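Local structure of putative esterase MT1895 (Mycobacterium tuberculosis, 3S4K) at residues A106-R111 against Q116-T121; D35-Q40 against E64-M69. The protein is a putative esterase of the PaaI thioesterase family with a hotdog fold, and probably hydrolyses acyl-CoA thioesters such as 1,4-dihydroxy-2-naphthoyl-CoA. All coordinates share one frame; numbering follows the deposited sequence. Where two conformers were deposited one is given.

In the fold
Two parts of a hotdog domain meet here: contact 1 is the bulged hairpin pairing of 106-111 with 116-121, and contact 2 lays strand residues 35-40 on the central helix at 64-69. Their centres lie about 9 Å apart and the sheet joins them, since strands 36-43 and 100-108 are neighbours. A106 N comes 2.8 Å from A37 O, a probable hydrogen bond, and R111 NH1 makes a salt bridge of 3.0 Å to D35 OD1. In hotdog thioesterases the active sites generally lie at the subunit interface; at contact 2, S65 OG is hydrogen-bonded to H55 NE2 of the second subunit and E64 packs on F93 of that subunit, whereas no other chain of the assembly touches contact 1.

Contact 1: A106-R111 against Q116-T121; sequences AEPLHR and QLWLVT. With SO4 (sulfate ion), chain G.
P108 leans over one face of the W118 indole: CB stands 3.9 Å from the centroid of the six-membered ring, 17° off its normal, a CH-pi contact. The same proline also puts CG over the centre of the R111 guanidinium, whose plane is nearly perpendicular to the indole. W118 has CG beside its backbone N (chi1 -71°), which sends the ring back beneath the opposite strand, where A106 CB and R111 CD also touch it. Its rotation is fixed by NE1, bonded to Q116 OE1 at 2.9 Å in the ring plane though well above the amide carbonyl plane; Q116 NE2 goes on to N139 and A71 O. This side, packed on helix 56-75, is the tight one.

A classic beta bulge offsets the antiparallel pairing: L109 N (2.8 Å) and H110 N (3.0 Å) both donate to L117 O, while E107 and L119 exchange backbone bonds. The side bearing E107, H110, L117 and L119 is looser, exposed at E107, L109 and H110. L109 CD1 touches L117 CD2 and L119 CB, each at 4.0 Å; E107 OE2 reaches T121 OG1 through a water.

At the bulge end R111 holds a sulfate, with N on O4 (2.9 Å), NE on O1 (2.9 Å) and NH2 on O2 (3.1 Å). The ion probably came from the crystallisation liquor, but backbone N-H and guanidinium together suggest a corner that can accept an oxyanion.

Contact 2: D35-Q40 against E64-M69; sequences DGARAQ and ESIASM
The carbonyl O of E64 is gripped twice by S68, one turn further along the helix: OG donates at 2.6 Å and the backbone N at 2.9 Å, from opposite faces of the carbonyl plane. The serine hydroxyl thus spends its proton within its own helix, on a different side from the strand.

Toward the strand, I66 carries the contact. Its CG2 is anti to the backbone N and CG1 beside it (chi1 -59°), which spreads the two branches along the strand. CG2 meets A37, at 3.8 Å from CB and 3.4 Å from the carbonyl O, while the extended CG1-CD1 arm reaches A39, CD1 lying 3.9 Å from its CB. The two alanines, two residues apart, point to the same helix-facing side, and their small size is consistent with the 7.3 Å approach of the segment axes, which run at 148°. R38, between them, has its CB directed away from the helix; its NE forms a salt bridge with E31.

This is the hotdog's central helix held in the curved antiparallel sheet: I66 also touches A106 of strand 100-108, M69 leans on F29 of strand 28-33, and A67 and S68 meet strand 129-140.

Contact 1: A106-R111 against Q116-T121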
ATOM      1  N   ALA A 106       1.881  13.250  -8.315  1.00  9.33           N
ATOM      2  CA  ALA A 106       0.760  13.643  -7.455  1.00  9.17           C
ATOM      3  C   ALA A 106       0.185  14.968  -7.940  1.00  9.30           C
ATOM      4  O   ALA A 106       0.947  15.903  -8.209  1.00  9.17           O
ATOM      5  CB  ALA A 106       1.175  13.776  -6.010  1.00  9.95           C
ATOM      6  N   GLU A 107      -1.145  15.011  -8.050  1.00  9.12           N
ATOM      7  CA  GLU A 107      -1.941  16.213  -8.368  1.00 10.41           C
ATOM      8  C   GLU A 107      -2.963  16.403  -7.268  1.00  9.19           C
ATOM      9  O   GLU A 107      -3.489  15.429  -6.743  1.00  8.90           O
ATOM     10  CB  GLU A 107      -2.784  16.020  -9.622  1.00 11.22           C
ATOM     11  CG  GLU A 107      -2.140  15.685 -10.891  1.00 16.63           C
ATOM     12  CD  GLU A 107      -3.207  15.176 -11.843  1.00 20.39           C
ATOM     13  OE1 GLU A 107      -4.161  15.947 -12.146  1.00 24.61           O
ATOM     14  OE2 GLU A 107      -3.153  13.990 -12.193  1.00 20.68           O
ATOM     15  N   PRO A 108      -3.293  17.655  -6.928  1.00  8.65           N
ATOM     16  CA  PRO A 108      -4.218  17.908  -5.855  1.00  8.92           C
ATOM     17  C   PRO A 108      -5.693  17.800  -6.248  1.00  9.30           C
ATOM     18  O   PRO A 108      -6.103  18.290  -7.309  1.00 10.10           O
ATOM     19  CB  PRO A 108      -3.870  19.331  -5.443  1.00  9.82           C
ATOM     20  CG  PRO A 108      -3.446  19.979  -6.712  1.00  8.88           C
ATOM     21  CD  PRO A 108      -2.736  18.900  -7.480  1.00  9.82           C
ATOM     22  N   LEU A 109      -6.466  17.125  -5.401  1.00  8.76           N
ATOM     23  CA  LEU A 109      -7.916  17.084  -5.527  1.00  9.52           C
ATOM     24  C   LEU A 109      -8.633  18.004  -4.547  1.00 10.04           C
ATOM     25  O   LEU A 109      -9.661  18.579  -4.902  1.00 10.75           O
ATOM     26  CB  LEU A 109      -8.435  15.647  -5.360  1.00  9.01           C
ATOM     27  CG  LEU A 109      -7.815  14.631  -6.331  1.00  9.12           C
ATOM     28  CD1 LEU A 109      -8.410  13.223  -6.090  1.00  9.72           C
ATOM     29  CD2 LEU A 109      -8.018  15.039  -7.786  1.00 12.38           C
ATOM     30  N   HIS A 110      -8.128  18.098  -3.318  1.00  9.29           N
ATOM     31  CA  HIS A 110      -8.685  18.988  -2.294  1.00  9.70           C
ATOM     32  C   HIS A 110      -7.573  19.377  -1.346  1.00 10.54           C
ATOM     33  O   HIS A 110      -6.802  18.525  -0.911  1.00 10.09           O
ATOM     34  CB  HIS A 110      -9.806  18.325  -1.481  1.00  9.90           C
ATOM     35  CG  HIS A 110     -10.230  19.146  -0.297  1.00 10.60           C
ATOM     36  ND1 HIS A 110     -11.021  20.269  -0.429  1.00 12.12           N
ATOM     37  CD2 HIS A 110      -9.922  19.052   1.023  1.00 12.44           C
ATOM     38  CE1 HIS A 110     -11.209  20.811   0.762  1.00 11.08           C
ATOM     39  NE2 HIS A 110     -10.545  20.099   1.661  1.00 12.17           N
ATOM     40  N   ARG A 111      -7.480  20.663  -1.026  1.00 10.76           N
ATOM     41  CA  ARG A 111      -6.511  21.116  -0.041  1.00 10.98           C
ATOM     42  C   ARG A 111      -7.178  22.167   0.840  1.00 11.22           C
ATOM     43  O   ARG A 111      -7.431  23.277   0.398  1.00 11.32           O
ATOM     44  CB  ARG A 111      -5.282  21.698  -0.732  1.00 10.79           C
ATOM     45  CG  ARG A 111      -4.493  20.693  -1.564  1.00 10.94           C
ATOM     46  CD  ARG A 111      -3.374  21.360  -2.373  1.00 12.57           C
ATOM     47  NE  ARG A 111      -3.934  22.148  -3.470  1.00 12.67           N
ATOM     48  CZ  ARG A 111      -3.214  22.798  -4.377  1.00 14.13           C
ATOM     49  NH1 ARG A 111      -1.885  22.793  -4.327  1.00 15.68           N
ATOM     50  NH2 ARG A 111      -3.822  23.473  -5.347  1.00 14.73           N
ATOM     51  N   GLN A 116      -6.485  17.071   3.266  1.00  6.72           N
ATOM     52  CA  GLN A 116      -6.085  17.110   1.882  1.00  7.28           C
ATOM     53  C   GLN A 116      -6.400  15.788   1.212  1.00  7.24           C
ATOM     54  O   GLN A 116      -6.379  14.724   1.845  1.00  6.75           O
ATOM     55  CB  GLN A 116      -4.596  17.452   1.692  1.00  6.96           C
ATOM     56  CG  GLN A 116      -4.075  18.579   2.550  1.00  8.34           C
ATOM     57  CD  GLN A 116      -2.645  18.933   2.242  1.00  7.63           C
ATOM     58  OE1 GLN A 116      -2.245  18.964   1.060  1.00  8.58           O
ATOM     59  NE2 GLN A 116      -1.851  19.199   3.294  1.00  7.39           N
ATOM     60  N   LEU A 117      -6.642  15.871  -0.087  1.00  6.55           N
ATOM     61  CA  LEU A 117      -6.865  14.715  -0.908  1.00  7.35           C
ATOM     62  C   LEU A 117      -5.982  14.872  -2.159  1.00  7.19           C
ATOM     63  O   LEU A 117      -6.096  15.879  -2.886  1.00  7.66           O
ATOM     64  CB  LEU A 117      -8.369  14.576  -1.217  1.00  7.67           C
ATOM     65  CG  LEU A 117      -8.784  13.317  -1.978  1.00  9.53           C
ATOM     66  CD1 LEU A 117      -8.628  12.087  -1.116  1.00 12.91           C
ATOM     67  CD2 LEU A 117     -10.204  13.418  -2.538  1.00  8.74           C
ATOM     68  N   TRP A 118      -5.107  13.894  -2.414  1.00  6.73           N
ATOM     69  CA  TRP A 118      -4.167  13.910  -3.536  1.00  6.65           C
ATOM     70  C   TRP A 118      -4.349  12.676  -4.427  1.00  6.61           C
ATOM     71  O   TRP A 118      -4.603  11.585  -3.921  1.00  6.85           O
ATOM     72  CB  TRP A 118      -2.709  13.930  -3.054  1.00  7.69           C
ATOM     73  CG  TRP A 118      -2.328  15.260  -2.446  1.00  4.82           C
ATOM     74  CD1 TRP A 118      -2.561  15.676  -1.186  1.00  7.72           C
ATOM     75  CD2 TRP A 118      -1.656  16.337  -3.105  1.00  6.23           C
ATOM     76  NE1 TRP A 118      -2.067  16.944  -0.992  1.00 10.18           N
ATOM     77  CE2 TRP A 118      -1.524  17.387  -2.167  1.00  7.96           C
ATOM     78  CE3 TRP A 118      -1.165  16.524  -4.399  1.00  8.10           C
ATOM     79  CZ2 TRP A 118      -0.892  18.597  -2.480  1.00  8.55           C
ATOM     80  CZ3 TRP A 118      -0.576  17.733  -4.712  1.00  7.98           C
ATOM     81  CH2 TRP A 118      -0.433  18.750  -3.753  1.00  7.21           C
ATOM     82  N   LEU A 119      -4.236  12.868  -5.747  1.00  5.93           N
ATOM     83  CA  LEU A 119      -4.242  11.788  -6.742  1.00  5.81           C
ATOM     84  C   LEU A 119      -2.804  11.521  -7.196  1.00  6.58           C
ATOM     85  O   LEU A 119      -2.068  12.454  -7.547  1.00  7.34           O
ATOM     86  CB  LEU A 119      -5.059  12.199  -7.967  1.00  7.12           C
ATOM     87  CG  LEU A 119      -4.897  11.320  -9.198  1.00  7.83           C
ATOM     88  CD1 LEU A 119      -5.478   9.951  -8.908  1.00  8.86           C
ATOM     89  CD2 LEU A 119      -5.619  11.956 -10.396  1.00  9.58           C
ATOM     90  N   VAL A 120      -2.415  10.252  -7.210  1.00  5.90           N
ATOM     91  CA  VAL A 120      -1.105   9.850  -7.700  1.00  5.94           C
ATOM     92  C   VAL A 120      -1.299   8.803  -8.781  1.00  6.11           C
ATOM     93  O   VAL A 120      -2.010   7.807  -8.572  1.00  7.09           O
ATOM     94  CB  VAL A 120      -0.239   9.266  -6.578  1.00  6.13           C
ATOM     95  CG1 VAL A 120       1.165   8.914  -7.107  1.00  7.52           C
ATOM     96  CG2 VAL A 120      -0.188  10.228  -5.378  1.00  6.96           C
ATOM     97  N   THR A 121      -0.661   9.033  -9.928  1.00  6.41           N
ATOM     98  CA  THR A 121      -0.750   8.137 -11.089  1.00  6.19           C
ATOM     99  C   THR A 121       0.649   7.600 -11.361  1.00  6.32           C
ATOM    100  O   THR A 121       1.607   8.376 -11.514  1.00  7.07           O
ATOM    101  CB  THR A 121      -1.310   8.853 -12.347  1.00  6.54           C
ATOM    102  OG1 THR A 121      -2.537   9.513 -12.007  1.00  5.91           O
ATOM    103  CG2 THR A 121      -1.534   7.863 -13.535  1.00  8.32           C
TER
HETATM  104  S   SO4 G 145      -7.530  22.330  -4.293  1.00 31.91           S
HETATM  105  O1  SO4 G 145      -6.581  21.241  -4.220  1.00 28.29           O
HETATM  106  O2  SO4 G 145      -6.763  23.573  -4.485  1.00 32.49           O
HETATM  107  O3  SO4 G 145      -8.358  22.105  -5.483  1.00 31.81           O
HETATM  108  O4  SO4 G 145      -8.439  22.455  -3.108  1.00 26.78           O
HETATM  109  O   HOH W   1      -1.734  12.066 -11.113  1.00 10.99           O

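Contact 2: D35-Q40 against E64-M69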
ATOM      1  N   ASP A  35       2.237  22.384  -5.321  1.00 11.53           N
ATOM      2  CA  ASP A  35       1.215  21.899  -6.249  1.00 11.78           C
ATOM      3  C   ASP A  35       1.373  20.449  -6.631  1.00 10.05           C
ATOM      4  O   ASP A  35       0.544  19.925  -7.382  1.00  9.97           O
ATOM      5  CB  ASP A  35       1.164  22.759  -7.498  1.00 12.52           C
ATOM      6  CG  ASP A  35       0.623  24.148  -7.212  1.00 16.40           C
ATOM      7  OD1 ASP A  35      -0.144  24.328  -6.234  1.00 19.62           O
ATOM      8  OD2 ASP A  35       0.985  25.059  -7.954  1.00 20.96           O
ATOM      9  N   GLY A  36       2.414  19.802  -6.105  1.00  9.12           N
ATOM     10  CA  GLY A  36       2.620  18.392  -6.343  1.00  7.81           C
ATOM     11  C   GLY A  36       4.029  17.881  -6.135  1.00  7.30           C
ATOM     12  O   GLY A  36       4.914  18.604  -5.708  1.00  8.27           O
ATOM     13  N   ALA A  37       4.182  16.592  -6.428  1.00  7.76           N
ATOM     14  CA  ALA A  37       5.441  15.893  -6.358  1.00  6.68           C
ATOM     15  C   ALA A  37       5.511  14.772  -7.377  1.00  6.48           C
ATOM     16  O   ALA A  37       4.476  14.260  -7.866  1.00  7.83           O
ATOM     17  CB  ALA A  37       5.690  15.342  -4.948  1.00  7.26           C
ATOM     18  N   ARG A  38       6.736  14.419  -7.717  1.00  6.74           N
ATOM     19  CA  ARG A  38       7.021  13.334  -8.647  1.00  6.42           C
ATOM     20  C   ARG A  38       8.207  12.515  -8.135  1.00  6.85           C
ATOM     21  O   ARG A  38       9.194  13.066  -7.641  1.00  7.71           O
ATOM     22  CB  ARG A  38       7.286  13.855 -10.068  1.00  6.99           C
ATOM     23  CG  ARG A  38       6.108  14.690 -10.665  1.00  8.38           C
ATOM     24  CD  ARG A  38       6.383  15.158 -12.075  1.00  9.20           C
ATOM     25  NE  ARG A  38       5.485  16.281 -12.362  1.00  9.77           N
ATOM     26  CZ  ARG A  38       4.585  16.357 -13.345  1.00 10.95           C
ATOM     27  NH1 ARG A  38       4.456  15.407 -14.275  1.00 12.58           N
ATOM     28  NH2 ARG A  38       3.815  17.448 -13.410  1.00  9.88           N
ATOM     29  N   ALA A  39       8.098  11.195  -8.258  1.00  6.43           N
ATOM     30  CA  ALA A  39       9.184  10.308  -7.862  1.00  5.79           C
ATOM     31  C   ALA A  39       9.137   9.040  -8.663  1.00  6.37           C
ATOM     32  O   ALA A  39       8.153   8.753  -9.352  1.00  6.94           O
ATOM     33  CB  ALA A  39       9.115   9.990  -6.348  1.00  5.14           C
ATOM     34  N   GLN A  40      10.218   8.276  -8.578  1.00  6.50           N
ATOM     35  CA  GLN A  40      10.400   7.148  -9.465  1.00  7.26           C
ATOM     36  C   GLN A  40      11.207   6.058  -8.798  1.00  8.32           C
ATOM     37  O   GLN A  40      12.045   6.340  -7.938  1.00  9.52           O
ATOM     38  CB  GLN A  40      11.101   7.612 -10.717  1.00  7.85           C
ATOM     39  CG  GLN A  40      12.511   8.138 -10.481  1.00  7.97           C
ATOM     40  CD  GLN A  40      13.006   8.962 -11.661  1.00 11.04           C
ATOM     41  OE1 GLN A  40      12.259   9.749 -12.227  1.00  9.93           O
ATOM     42  NE2 GLN A  40      14.256   8.781 -12.022  1.00 12.12           N
ATOM     43  N   GLU A  64       1.511   6.486  -1.485  1.00  6.46           N
ATOM     44  CA  GLU A  64       1.467   7.081  -0.142  1.00  7.54           C
ATOM     45  C   GLU A  64       2.570   8.125   0.065  1.00  7.81           C
ATOM     46  O   GLU A  64       2.310   9.242   0.550  1.00  7.84           O
ATOM     47  CB  GLU A  64       1.555   5.963   0.907  1.00  7.63           C
ATOM     48  CG  GLU A  64       1.428   6.436   2.360  1.00  9.87           C
ATOM     49  CD  GLU A  64       0.018   6.805   2.765  1.00 13.16           C
ATOM     50  OE1 GLU A  64      -0.929   6.565   1.981  1.00 10.22           O
ATOM     51  OE2 GLU A  64      -0.138   7.342   3.896  1.00 17.73           O
ATOM     52  N   SER A  65       3.794   7.772  -0.331  1.00  8.55           N
ATOM     53  CA  SER A  65       4.952   8.649  -0.186  0.50  8.19           C
ATOM     54  C   SER A  65       4.820   9.934  -0.994  1.00  7.96           C
ATOM     55  O   SER A  65       5.042  11.034  -0.493  1.00  7.58           O
ATOM     56  CB  SER A  65       6.233   7.931  -0.625  0.50  8.45           C
ATOM     57  OG  SER A  65       6.692   7.052   0.382  0.50  8.73           O
ATOM     58  N   ILE A  66       4.486   9.796  -2.260  1.00  7.45           N
ATOM     59  CA  ILE A  66       4.470  10.972  -3.155  1.00  6.72           C
ATOM     60  C   ILE A  66       3.382  11.945  -2.702  1.00  7.69           C
ATOM     61  O   ILE A  66       3.605  13.154  -2.597  1.00  7.69           O
ATOM     62  CB  ILE A  66       4.325  10.555  -4.649  1.00  7.80           C
ATOM     63  CG1 ILE A  66       5.490   9.649  -5.056  1.00  6.64           C
ATOM     64  CG2 ILE A  66       4.336  11.825  -5.568  1.00  5.52           C
ATOM     65  CD1 ILE A  66       5.384   9.007  -6.463  1.00  9.00           C
ATOM     66  N   ALA A  67       2.198  11.417  -2.401  1.00  7.96           N
ATOM     67  CA  ALA A  67       1.089  12.211  -1.872  1.00  8.43           C
ATOM     68  C   ALA A  67       1.416  12.899  -0.544  1.00  8.50           C
ATOM     69  O   ALA A  67       1.119  14.090  -0.354  1.00  8.86           O
ATOM     70  CB  ALA A  67      -0.154  11.326  -1.710  1.00  8.74           C
ATOM     71  N   SER A  68       1.984  12.151   0.403  1.00  8.73           N
ATOM     72  CA  SER A  68       2.280  12.731   1.709  1.00  9.03           C
ATOM     73  C   SER A  68       3.310  13.841   1.608  1.00  8.59           C
ATOM     74  O   SER A  68       3.187  14.840   2.305  1.00  8.31           O
ATOM     75  CB  SER A  68       2.745  11.675   2.719  1.00  9.61           C
ATOM     76  OG  SER A  68       1.854  10.581   2.752  1.00 13.01           O
ATOM     77  N   MET A  69       4.315  13.702   0.725  1.00  7.86           N
ATOM     78  CA  MET A  69       5.342  14.737   0.617  1.00  8.16           C
ATOM     79  C   MET A  69       4.764  15.998  -0.049  1.00  7.62           C
ATOM     80  O   MET A  69       5.035  17.122   0.398  1.00  7.31           O
ATOM     81  CB  MET A  69       6.582  14.225  -0.129  1.00  8.93           C
ATOM     82  CG  MET A  69       7.317  13.108   0.614  1.00 11.51           C
ATOM     83  SD  MET A  69       7.964  13.591   2.239  1.00 19.18           S
ATOM     84  CE  MET A  69       8.836  15.018   1.732  1.00 15.13           C
TER